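Local coordinates for protein lipase (Acinetobacter baumannii, PDB 4OPM) that probably hydrolyses the ester bonds of triacylglycerols, being a putative lipase of the alpha/beta hydrolase fold, at residues Thr33-Glu38 with Gly55-Trp60; Lys100-Val105 with Leu127-Gln132; Asn262-Val267 with Val289-Lys294. All coordinates share one frame; numbering follows the deposited sequence.

Interaction 1 (Thr33-Glu38 with Gly55-Trp60)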
loop_
_atom_site.group_PDB
_atom_site.type_symbol
_atom_site.label_atom_id
_atom_site.label_comp_id
_atom_site.label_asym_id
_atom_site.label_seq_id
_atom_site.Cartn_x
_atom_site.Cartn_y
_atom_site.Cartn_z
ATOM N N THR A 33 -7.997 -13.653 10.524
ATOM C CA THR A 33 -6.675 -14.237 10.725
ATOM C C THR A 33 -5.735 -13.451 9.824
ATOM O O THR A 33 -5.735 -13.640 8.603
ATOM C CB THR A 33 -6.634 -15.749 10.497
ATOM O OG1 THR A 33 -7.577 -16.345 11.373
ATOM C CG2 THR A 33 -5.248 -16.339 10.795
ATOM N N TRP A 34 -4.969 -12.540 10.425
ATOM C CA TRP A 34 -4.049 -11.704 9.682
ATOM C C TRP A 34 -2.775 -12.441 9.323
ATOM O O TRP A 34 -2.162 -13.074 10.183
ATOM C CB TRP A 34 -3.677 -10.453 10.501
ATOM C CG TRP A 34 -4.789 -9.456 10.649
ATOM C CD1 TRP A 34 -5.750 -9.436 11.618
ATOM C CD2 TRP A 34 -5.009 -8.293 9.842
ATOM N NE1 TRP A 34 -6.560 -8.334 11.462
ATOM C CE2 TRP A 34 -6.145 -7.629 10.361
ATOM C CE3 TRP A 34 -4.360 -7.752 8.710
ATOM C CZ2 TRP A 34 -6.642 -6.443 9.806
ATOM C CZ3 TRP A 34 -4.852 -6.569 8.160
ATOM C CH2 TRP A 34 -5.989 -5.940 8.696
ATOM N N SER A 35 -2.365 -12.318 8.062
ATOM C CA SER A 35 -1.062 -12.756 7.573
ATOM C C SER A 35 -0.226 -11.483 7.474
ATOM O O SER A 35 -0.729 -10.471 6.967
ATOM C CB SER A 35 -1.187 -13.450 6.219
ATOM O OG SER A 35 0.087 -13.607 5.615
ATOM N N TYR A 36 1.007 -11.496 7.986
ATOM C CA TYR A 36 1.853 -10.305 7.905
ATOM C C TYR A 36 3.319 -10.669 7.917
ATOM O O TYR A 36 3.696 -11.746 8.398
ATOM C CB TYR A 36 1.554 -9.289 9.031
ATOM C CG TYR A 36 1.853 -9.755 10.444
ATOM C CD1 TYR A 36 0.966 -10.588 11.127
ATOM C CD2 TYR A 36 2.963 -9.269 11.141
ATOM C CE1 TYR A 36 1.207 -10.975 12.446
ATOM C CE2 TYR A 36 3.219 -9.661 12.457
ATOM C CZ TYR A 36 2.333 -10.510 13.106
ATOM O OH TYR A 36 2.543 -10.900 14.406
ATOM N N SER A 37 4.133 -9.774 7.345
ATOM C CA SER A 37 5.585 -9.886 7.366
ATOM C C SER A 37 6.105 -9.035 8.494
ATOM O O SER A 37 5.539 -7.967 8.785
ATOM C CB SER A 37 6.191 -9.414 6.042
ATOM O OG SER A 37 5.754 -10.221 4.972
ATOM N N GLU A 38 7.171 -9.498 9.144
ATOM C CA GLU A 38 7.791 -8.749 10.225
ATOM C C GLU A 38 9.296 -8.864 10.118
ATOM O O GLU A 38 9.812 -9.962 9.895
ATOM C CB GLU A 38 7.295 -9.242 11.592
ATOM C CG GLU A 38 7.925 -8.521 12.778
ATOM C CD GLU A 38 7.400 -8.897 14.150
ATOM O OE1 GLU A 38 6.648 -9.890 14.256
ATOM O OE2 GLU A 38 7.770 -8.211 15.128
ATOM N N GLY A 55 -3.241 -5.869 -4.155
ATOM C CA GLY A 55 -1.823 -6.062 -3.867
ATOM C C GLY A 55 -1.631 -7.047 -2.735
ATOM O O GLY A 55 -2.534 -7.836 -2.439
ATOM N N SER A 56 -0.450 -7.020 -2.098
ATOM C CA SER A 56 -0.155 -7.886 -0.956
ATOM C C SER A 56 1.046 -7.329 -0.210
ATOM O O SER A 56 1.738 -6.426 -0.718
ATOM C CB SER A 56 0.101 -9.329 -1.401
ATOM O OG SER A 56 1.416 -9.498 -1.902
ATOM N N ARG A 57 1.339 -7.902 0.964
ATOM C CA ARG A 57 2.508 -7.505 1.746
ATOM C C ARG A 57 3.810 -7.576 0.929
ATOM O O ARG A 57 4.705 -6.754 1.145
ATOM C CB ARG A 57 2.644 -8.366 3.009
ATOM C CG ARG A 57 2.838 -9.870 2.789
ATOM C CD ARG A 57 2.535 -10.637 4.049
ATOM N NE ARG A 57 2.398 -12.072 3.804
ATOM C CZ ARG A 57 3.304 -12.986 4.148
ATOM N NH1 ARG A 57 4.428 -12.623 4.753
ATOM N NH2 ARG A 57 3.083 -14.270 3.907
ATOM N N ASP A 58 3.909 -8.527 -0.031
ATOM C CA ASP A 58 5.130 -8.694 -0.837
ATOM C C ASP A 58 5.410 -7.504 -1.770
ATOM O O ASP A 58 6.562 -7.326 -2.182
ATOM C CB ASP A 58 5.074 -10.004 -1.627
ATOM C CG ASP A 58 5.098 -11.211 -0.705
ATOM O OD1 ASP A 58 5.951 -11.242 0.224
ATOM O OD2 ASP A 58 4.229 -12.083 -0.858
ATOM N N ASN A 59 4.404 -6.624 -2.007
ATOM C CA ASN A 59 4.631 -5.413 -2.813
ATOM C C ASN A 59 5.704 -4.501 -2.176
ATOM O O ASN A 59 6.323 -3.714 -2.879
ATOM C CB ASN A 59 3.337 -4.602 -2.936
ATOM C CG ASN A 59 2.221 -5.223 -3.747
ATOM O OD1 ASN A 59 1.093 -4.732 -3.716
ATOM N ND2 ASN A 59 2.509 -6.257 -4.532
ATOM N N TRP A 60 5.867 -4.586 -0.836
ATOM C CA TRP A 60 6.789 -3.760 -0.076
ATOM C C TRP A 60 8.179 -4.402 0.121
ATOM O O TRP A 60 9.021 -3.769 0.753
ATOM C CB TRP A 60 6.187 -3.459 1.302
ATOM C CG TRP A 60 5.108 -2.425 1.267
ATOM C CD1 TRP A 60 3.759 -2.638 1.341
ATOM C CD2 TRP A 60 5.288 -1.009 1.142
ATOM N NE1 TRP A 60 3.089 -1.437 1.268
ATOM C CE2 TRP A 60 4.003 -0.419 1.171
ATOM C CE3 TRP A 60 6.416 -0.174 1.044
ATOM C CZ2 TRP A 60 3.816 0.967 1.083
ATOM C CZ3 TRP A 60 6.231 1.200 0.973
ATOM C CH2 TRP A 60 4.941 1.759 1.017
HETATM O O HOH W 1 6.313 -9.325 2.579
#
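R57 reaches from its loop toward strand residues S35 and S37, and its side chain is the main link between the two segments. R57 CB lies 4.1 Å from S37 OG. CG sits between the backbone N and the carbonyl carbon (chi1 61°), and from there the chain runs extended to NE, lying alongside the S37 hydroxyl. R57 CD comes to 3.4 Å from S37 OG. At NE the surroundings change: S35 OG stands 3.3 Å from R57 NE, over one face of the guanidinium and badly placed to accept its N-H. That hydroxyl is hydrogen-bonded instead to D77, whose carboxylate also forms a salt bridge with R57 NE. At the tip, R57 NH1 donates to S37 OG over 2.8 Å, the acceptor lying near the guanidinium plane (13° out of it) and the N-H...O angle being 149°.

With NH1 bonded also to S24 and NH2 paired with E83, bonds on all three nitrogens fix the rotation of this buried cation, and the two carboxylates probably balance its charge. S37 OG has a second role, donating to a water 2.6 Å away; the water in turn donates to D58 OD1, tying the next residue of the 3-10 segment to the strand.

Behind the arginine, S56 OG accepts from D58 N in an ST turn that leads into the 3-10 segment 57-60. The arrangement ties strand 32-39 to the loop after strand 46-50, a loop that in alpha/beta hydrolases commonly helps to form the oxyanion hole.

Interaction 2 (Lys100-Val105 with Leu127-Gln132)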
loop_
_atom_site.group_PDB
_atom_site.type_symbol
_atom_site.label_atom_id
_atom_site.label_comp_id
_atom_site.label_asym_id
_atom_site.label_seq_id
_atom_site.Cartn_x
_atom_site.Cartn_y
_atom_site.Cartn_z
ATOM N N LYS A 100 -10.245 -2.134 11.352
ATOM C CA LYS A 100 -9.726 -3.488 11.612
ATOM C C LYS A 100 -8.189 -3.476 11.631
ATOM O O LYS A 100 -7.584 -4.216 12.409
ATOM C CB LYS A 100 -10.281 -4.521 10.621
ATOM C CG LYS A 100 -11.786 -4.779 10.784
ATOM C CD LYS A 100 -12.155 -5.327 12.188
ATOM C CE LYS A 100 -13.613 -5.656 12.344
ATOM N NZ LYS A 100 -14.465 -4.421 12.339
ATOM N N LEU A 101 -7.555 -2.586 10.842
ATOM C CA LEU A 101 -6.105 -2.444 10.879
ATOM C C LEU A 101 -5.694 -1.907 12.265
ATOM O O LEU A 101 -4.728 -2.403 12.829
ATOM C CB LEU A 101 -5.609 -1.532 9.750
ATOM C CG LEU A 101 -4.107 -1.315 9.675
ATOM C CD1 LEU A 101 -3.369 -2.597 9.283
ATOM C CD2 LEU A 101 -3.781 -0.187 8.707
ATOM N N ARG A 102 -6.466 -0.956 12.838
ATOM C CA ARG A 102 -6.182 -0.464 14.195
ATOM C C ARG A 102 -6.269 -1.626 15.217
ATOM O O ARG A 102 -5.400 -1.743 16.087
ATOM C CB ARG A 102 -7.131 0.681 14.587
ATOM C CG ARG A 102 -6.958 1.190 16.026
ATOM C CD ARG A 102 -5.611 1.856 16.259
ATOM N NE ARG A 102 -5.379 2.100 17.682
ATOM C CZ ARG A 102 -4.181 2.182 18.246
ATOM N NH1 ARG A 102 -3.081 2.035 17.514
ATOM N NH2 ARG A 102 -4.068 2.410 19.546
ATOM N N ARG A 103 -7.301 -2.489 15.100
ATOM C CA ARG A 103 -7.468 -3.644 16.002
ATOM C C ARG A 103 -6.246 -4.577 15.888
ATOM O O ARG A 103 -5.771 -5.096 16.906
ATOM C CB ARG A 103 -8.769 -4.422 15.718
ATOM C CG ARG A 103 -10.066 -3.616 15.879
ATOM C CD ARG A 103 -10.465 -3.328 17.325
ATOM N NE ARG A 103 -9.730 -2.201 17.916
ATOM C CZ ARG A 103 -10.049 -0.916 17.771
ATOM N NH1 ARG A 103 -11.086 -0.559 17.022
ATOM N NH2 ARG A 103 -9.323 0.023 18.363
ATOM N N PHE A 104 -5.731 -4.752 14.653
ATOM C CA PHE A 104 -4.541 -5.552 14.389
ATOM C C PHE A 104 -3.309 -4.927 15.075
ATOM O O PHE A 104 -2.571 -5.647 15.731
ATOM C CB PHE A 104 -4.293 -5.710 12.874
ATOM C CG PHE A 104 -2.905 -6.221 12.552
ATOM C CD1 PHE A 104 -2.589 -7.567 12.706
ATOM C CD2 PHE A 104 -1.900 -5.348 12.133
ATOM C CE1 PHE A 104 -1.296 -8.036 12.445
ATOM C CE2 PHE A 104 -0.607 -5.819 11.857
ATOM C CZ PHE A 104 -0.311 -7.157 12.027
ATOM N N VAL A 105 -3.097 -3.602 14.927
ATOM C CA VAL A 105 -1.967 -2.868 15.540
ATOM C C VAL A 105 -2.003 -3.065 17.079
ATOM O O VAL A 105 -0.966 -3.327 17.699
ATOM C CB VAL A 105 -1.971 -1.367 15.141
ATOM C CG1 VAL A 105 -1.038 -0.538 16.026
ATOM C CG2 VAL A 105 -1.608 -1.194 13.665
ATOM N N LEU A 127 -4.321 7.547 5.528
ATOM C CA LEU A 127 -4.931 8.863 5.763
ATOM C C LEU A 127 -6.076 8.767 6.777
ATOM O O LEU A 127 -6.130 9.553 7.727
ATOM C CB LEU A 127 -5.435 9.479 4.439
ATOM C CG LEU A 127 -4.341 10.121 3.552
ATOM C CD1 LEU A 127 -4.808 10.267 2.103
ATOM C CD2 LEU A 127 -3.890 11.462 4.099
ATOM N N LEU A 128 -6.966 7.777 6.607
ATOM C CA LEU A 128 -8.087 7.584 7.530
ATOM C C LEU A 128 -7.567 7.216 8.927
ATOM O O LEU A 128 -8.046 7.752 9.925
ATOM C CB LEU A 128 -9.049 6.519 6.990
ATOM C CG LEU A 128 -10.483 6.541 7.516
ATOM C CD1 LEU A 128 -11.121 7.947 7.378
ATOM C CD2 LEU A 128 -11.326 5.509 6.795
ATOM N N TYR A 129 -6.549 6.352 8.985
ATOM C CA TYR A 129 -5.912 5.943 10.228
ATOM C C TYR A 129 -5.299 7.158 10.952
ATOM O O TYR A 129 -5.557 7.341 12.143
ATOM C CB TYR A 129 -4.825 4.883 9.942
ATOM C CG TYR A 129 -4.294 4.210 11.187
ATOM C CD1 TYR A 129 -3.359 4.844 12.003
ATOM C CD2 TYR A 129 -4.677 2.913 11.517
ATOM C CE1 TYR A 129 -2.842 4.215 13.135
ATOM C CE2 TYR A 129 -4.162 2.271 12.642
ATOM C CZ TYR A 129 -3.238 2.923 13.445
ATOM O OH TYR A 129 -2.738 2.308 14.566
ATOM N N ALA A 130 -4.539 8.007 10.216
ATOM C CA ALA A 130 -3.878 9.199 10.757
ATOM C C ALA A 130 -4.879 10.214 11.306
ATOM O O ALA A 130 -4.589 10.877 12.310
ATOM C CB ALA A 130 -3.029 9.855 9.695
ATOM N N GLY A 131 -6.038 10.314 10.657
ATOM C CA GLY A 131 -7.111 11.211 11.065
ATOM C C GLY A 131 -7.864 10.709 12.281
ATOM O O GLY A 131 -8.200 11.498 13.168
ATOM N N GLN A 132 -8.142 9.392 12.336
ATOM C CA GLN A 132 -8.900 8.786 13.434
ATOM C C GLN A 132 -8.025 8.528 14.665
ATOM O O GLN A 132 -8.530 8.603 15.779
ATOM C CB GLN A 132 -9.568 7.472 12.985
ATOM C CG GLN A 132 -10.694 7.659 11.953
ATOM C CD GLN A 132 -11.191 6.371 11.322
ATOM O OE1 GLN A 132 -10.496 5.347 11.264
ATOM N NE2 GLN A 132 -12.403 6.408 10.782
#
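Y129 and R102 both send CG anti to the backbone N, which carries the tyrosine ring across to helix 100-105 and leads the arginine outward from its helix; a bend at chi2 (66°) then turns it along the helix to the phenol oxygen. The two side chains cross at about a right angle, with guanidinium and ring planes 75° apart. R102 NH1 donates to Y129 OH over 3.0 Å, the oxygen lying at the edge of the guanidinium, slightly tilted from its plane.

The aliphatic part of the arginine follows the tyrosine as well. R102 CD is 3.4 Å from Y129 OH, and the ring edge is directed at the helix itself, Y129 CE2 coming to 3.7 Å from R102 CA. V105 and Y129 approach each other from opposite directions, V105 CG1 lying 3.6 Å from Y129 OH, so that an apolar branch and a charged donor both border the hydroxyl. L101 adds a looser contact farther back on the ring, with CD2 4.3 Å from Y129 CD2. The buried ring is thus held by apolar neighbours, while the hydroxyl has a donor on the more exposed arginine.

Y133, just past the end of helix 121-132, meets the ring of Y129 and forms a cation-pi contact with R102; the ion pairs of R102 with E106 and E136 are long and weak. Segments 100-105 and 127-132 cross at -69°, their axes 11.1 Å apart at closest approach, and Y129 bridges that gap. Beneath them lies the central sheet: L101 and V105 rest on L48 of strand 46-50, and Y129 on T137 of strand 137-143.

Interaction 3 (Asn262-Val267 with Val289-Lys294)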
loop_
_atom_site.group_PDB
_atom_site.type_symbol
_atom_site.label_atom_id
_atom_site.label_comp_id
_atom_site.label_asym_id
_atom_site.label_seq_id
_atom_site.Cartn_x
_atom_site.Cartn_y
_atom_site.Cartn_z
ATOM N N ASN A 262 1.494 19.586 7.720
ATOM C CA ASN A 262 2.905 19.266 7.906
ATOM C C ASN A 262 3.463 18.353 6.816
ATOM O O ASN A 262 4.385 17.577 7.054
ATOM C CB ASN A 262 3.120 18.694 9.311
ATOM C CG ASN A 262 2.873 19.759 10.368
ATOM O OD1 ASN A 262 3.332 20.900 10.246
ATOM N ND2 ASN A 262 2.077 19.447 11.388
ATOM N N ALA A 263 2.962 18.507 5.598
ATOM C CA ALA A 263 3.502 17.767 4.469
ATOM C C ALA A 263 4.701 18.522 3.905
ATOM O O ALA A 263 4.703 19.758 3.873
ATOM C CB ALA A 263 2.441 17.577 3.401
ATOM N N GLN A 264 5.718 17.781 3.500
ATOM C CA GLN A 264 6.921 18.297 2.841
ATOM C C GLN A 264 6.644 18.485 1.351
ATOM O O GLN A 264 5.686 17.879 0.864
ATOM C CB GLN A 264 8.076 17.279 3.017
ATOM C CG GLN A 264 8.673 17.333 4.407
ATOM C CD GLN A 264 9.846 16.418 4.599
ATOM O OE1 GLN A 264 10.190 16.103 5.733
ATOM N NE2 GLN A 264 10.520 16.002 3.515
ATOM N N PRO A 265 7.483 19.241 0.581
ATOM C CA PRO A 265 7.277 19.305 -0.880
ATOM C C PRO A 265 7.300 17.900 -1.500
ATOM O O PRO A 265 8.163 17.094 -1.132
ATOM C CB PRO A 265 8.466 20.145 -1.367
ATOM C CG PRO A 265 8.844 20.984 -0.173
ATOM C CD PRO A 265 8.666 20.037 0.982
ATOM N N PRO A 266 6.328 17.551 -2.376
ATOM C CA PRO A 266 6.303 16.186 -2.936
ATOM C C PRO A 266 7.532 15.846 -3.767
ATOM O O PRO A 266 8.147 16.727 -4.371
ATOM C CB PRO A 266 5.052 16.185 -3.826
ATOM C CG PRO A 266 4.219 17.324 -3.316
ATOM C CD PRO A 266 5.214 18.362 -2.902
ATOM N N VAL A 267 7.895 14.565 -3.764
ATOM C CA VAL A 267 8.991 14.049 -4.589
ATOM C C VAL A 267 8.348 13.440 -5.829
ATOM O O VAL A 267 7.522 12.520 -5.708
ATOM C CB VAL A 267 9.864 13.020 -3.827
ATOM C CG1 VAL A 267 10.895 12.377 -4.759
ATOM C CG2 VAL A 267 10.540 13.654 -2.620
ATOM N N VAL A 289 14.327 7.263 3.977
ATOM C CA VAL A 289 15.249 7.093 5.107
ATOM C C VAL A 289 15.635 8.493 5.724
ATOM O O VAL A 289 15.465 8.648 6.933
ATOM C CB VAL A 289 16.464 6.202 4.724
ATOM C CG1 VAL A 289 17.584 6.307 5.755
ATOM C CG2 VAL A 289 16.020 4.742 4.554
ATOM N N PRO A 290 16.046 9.539 4.966
ATOM C CA PRO A 290 16.321 10.844 5.613
ATOM C C PRO A 290 15.076 11.453 6.281
ATOM O O PRO A 290 15.202 12.089 7.325
ATOM C CB PRO A 290 16.811 11.720 4.451
ATOM C CG PRO A 290 17.273 10.755 3.417
ATOM C CD PRO A 290 16.344 9.598 3.520
ATOM N N PHE A 291 13.875 11.207 5.712
ATOM C CA PHE A 291 12.602 11.681 6.270
ATOM C C PHE A 291 12.379 11.045 7.650
ATOM O O PHE A 291 12.130 11.767 8.616
ATOM C CB PHE A 291 11.429 11.377 5.319
ATOM C CG PHE A 291 10.063 11.670 5.905
ATOM C CD1 PHE A 291 9.605 12.984 6.037
ATOM C CD2 PHE A 291 9.248 10.637 6.357
ATOM C CE1 PHE A 291 8.340 13.255 6.575
ATOM C CE2 PHE A 291 7.989 10.906 6.903
ATOM C CZ PHE A 291 7.541 12.212 7.009
ATOM N N LEU A 292 12.500 9.708 7.744
ATOM C CA LEU A 292 12.342 8.971 9.005
ATOM C C LEU A 292 13.371 9.445 10.039
ATOM O O LEU A 292 13.000 9.662 11.198
ATOM C CB LEU A 292 12.474 7.461 8.769
ATOM C CG LEU A 292 11.346 6.777 7.986
ATOM C CD1 LEU A 292 11.750 5.336 7.616
ATOM C CD2 LEU A 292 10.046 6.736 8.813
ATOM N N LEU A 293 14.645 9.671 9.612
ATOM C CA LEU A 293 15.682 10.146 10.535
ATOM C C LEU A 293 15.316 11.533 11.100
ATOM O O LEU A 293 15.474 11.768 12.300
ATOM C CB LEU A 293 17.046 10.185 9.839
ATOM C CG LEU A 293 18.277 10.189 10.748
ATOM C CD1 LEU A 293 18.392 8.876 11.537
ATOM C CD2 LEU A 293 19.536 10.398 9.933
ATOM N N LYS A 294 14.803 12.430 10.239
ATOM C CA LYS A 294 14.394 13.779 10.620
ATOM C C LYS A 294 13.238 13.737 11.636
ATOM O O LYS A 294 13.287 14.457 12.640
ATOM C CB LYS A 294 13.998 14.576 9.372
ATOM C CG LYS A 294 13.828 16.064 9.648
ATOM C CD LYS A 294 13.670 16.873 8.369
ATOM C CE LYS A 294 12.225 17.017 7.973
ATOM N NZ LYS A 294 12.003 18.175 7.068
#
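Q264 meets F291 and K294 chiefly through its amide oxygen, and the two sides of that meeting differ sharply. The buried side is the aromatic one. Q264 OE1 lies at the edge of the F291 ring and in its plane, 3.2 Å from CD1 and 3.5 Å from CE1, so the oxygen faces ring C-H groups. The amide is turned steeply against the ring, their planes 70° apart. Its nitrogen stays farther back, with Q264 NE2 4.0 Å from F291 CD1. The ring belongs to the interior: F291 is buried, and it and the partly exposed Q264 both pack on L238 of the neighbouring strand 237-242.

Toward solvent the contact thins to a single exposed lysine. K294 arrives from the opposite direction to the glutamine, its chain bent at chi3 (91°), which turns its end toward the amide oxygen. This brings K294 NZ to 3.1 Å from Q264 OE1, but the hydrogen bond is weak, and K294 CE lies almost as near the same oxygen, at 3.2 Å. The glutamine, by contrast, runs extended beyond CG, and its backbone is hydrogen-bonded to T237, so its reach toward helix 281-298 starts from a fixed point beside the sheet.

The contact therefore joins the loop leading into the outermost strand 267-269 to the long C-terminal helix by one side chain. Its chemistry is that of a single carbonyl oxygen, whose partial negative charge faces the slightly positive edge of a phenylalanine and an ammonium group; the attraction is probably mainly electrostatic, with the ring giving the buried, more fixed part and the lysine a modest, solvent-side addition.

Interactions 1 and 2 adjoin, their centres 16 Å apart: W34 CG packs 3.6 Å from F104 CD1 and Y36 CD1 3.7 Å from F104 CE1, so the strand face turned from R57 meets helix 94-107. Interaction 3 stands apart, its nearest atoms about 10 Å from interaction 1 and about 9 Å from interaction 2. S120, H274 and D245 are placed as in a Ser-His-Asp triad and probably form the active site. N59 of the first contact touches M275, next to the presumed histidine; helix 121-132 of the second begins at the presumed nucleophile elbow, which the L101 side chain lies near without touching; in sequence, H274 lies between the two segments of the third.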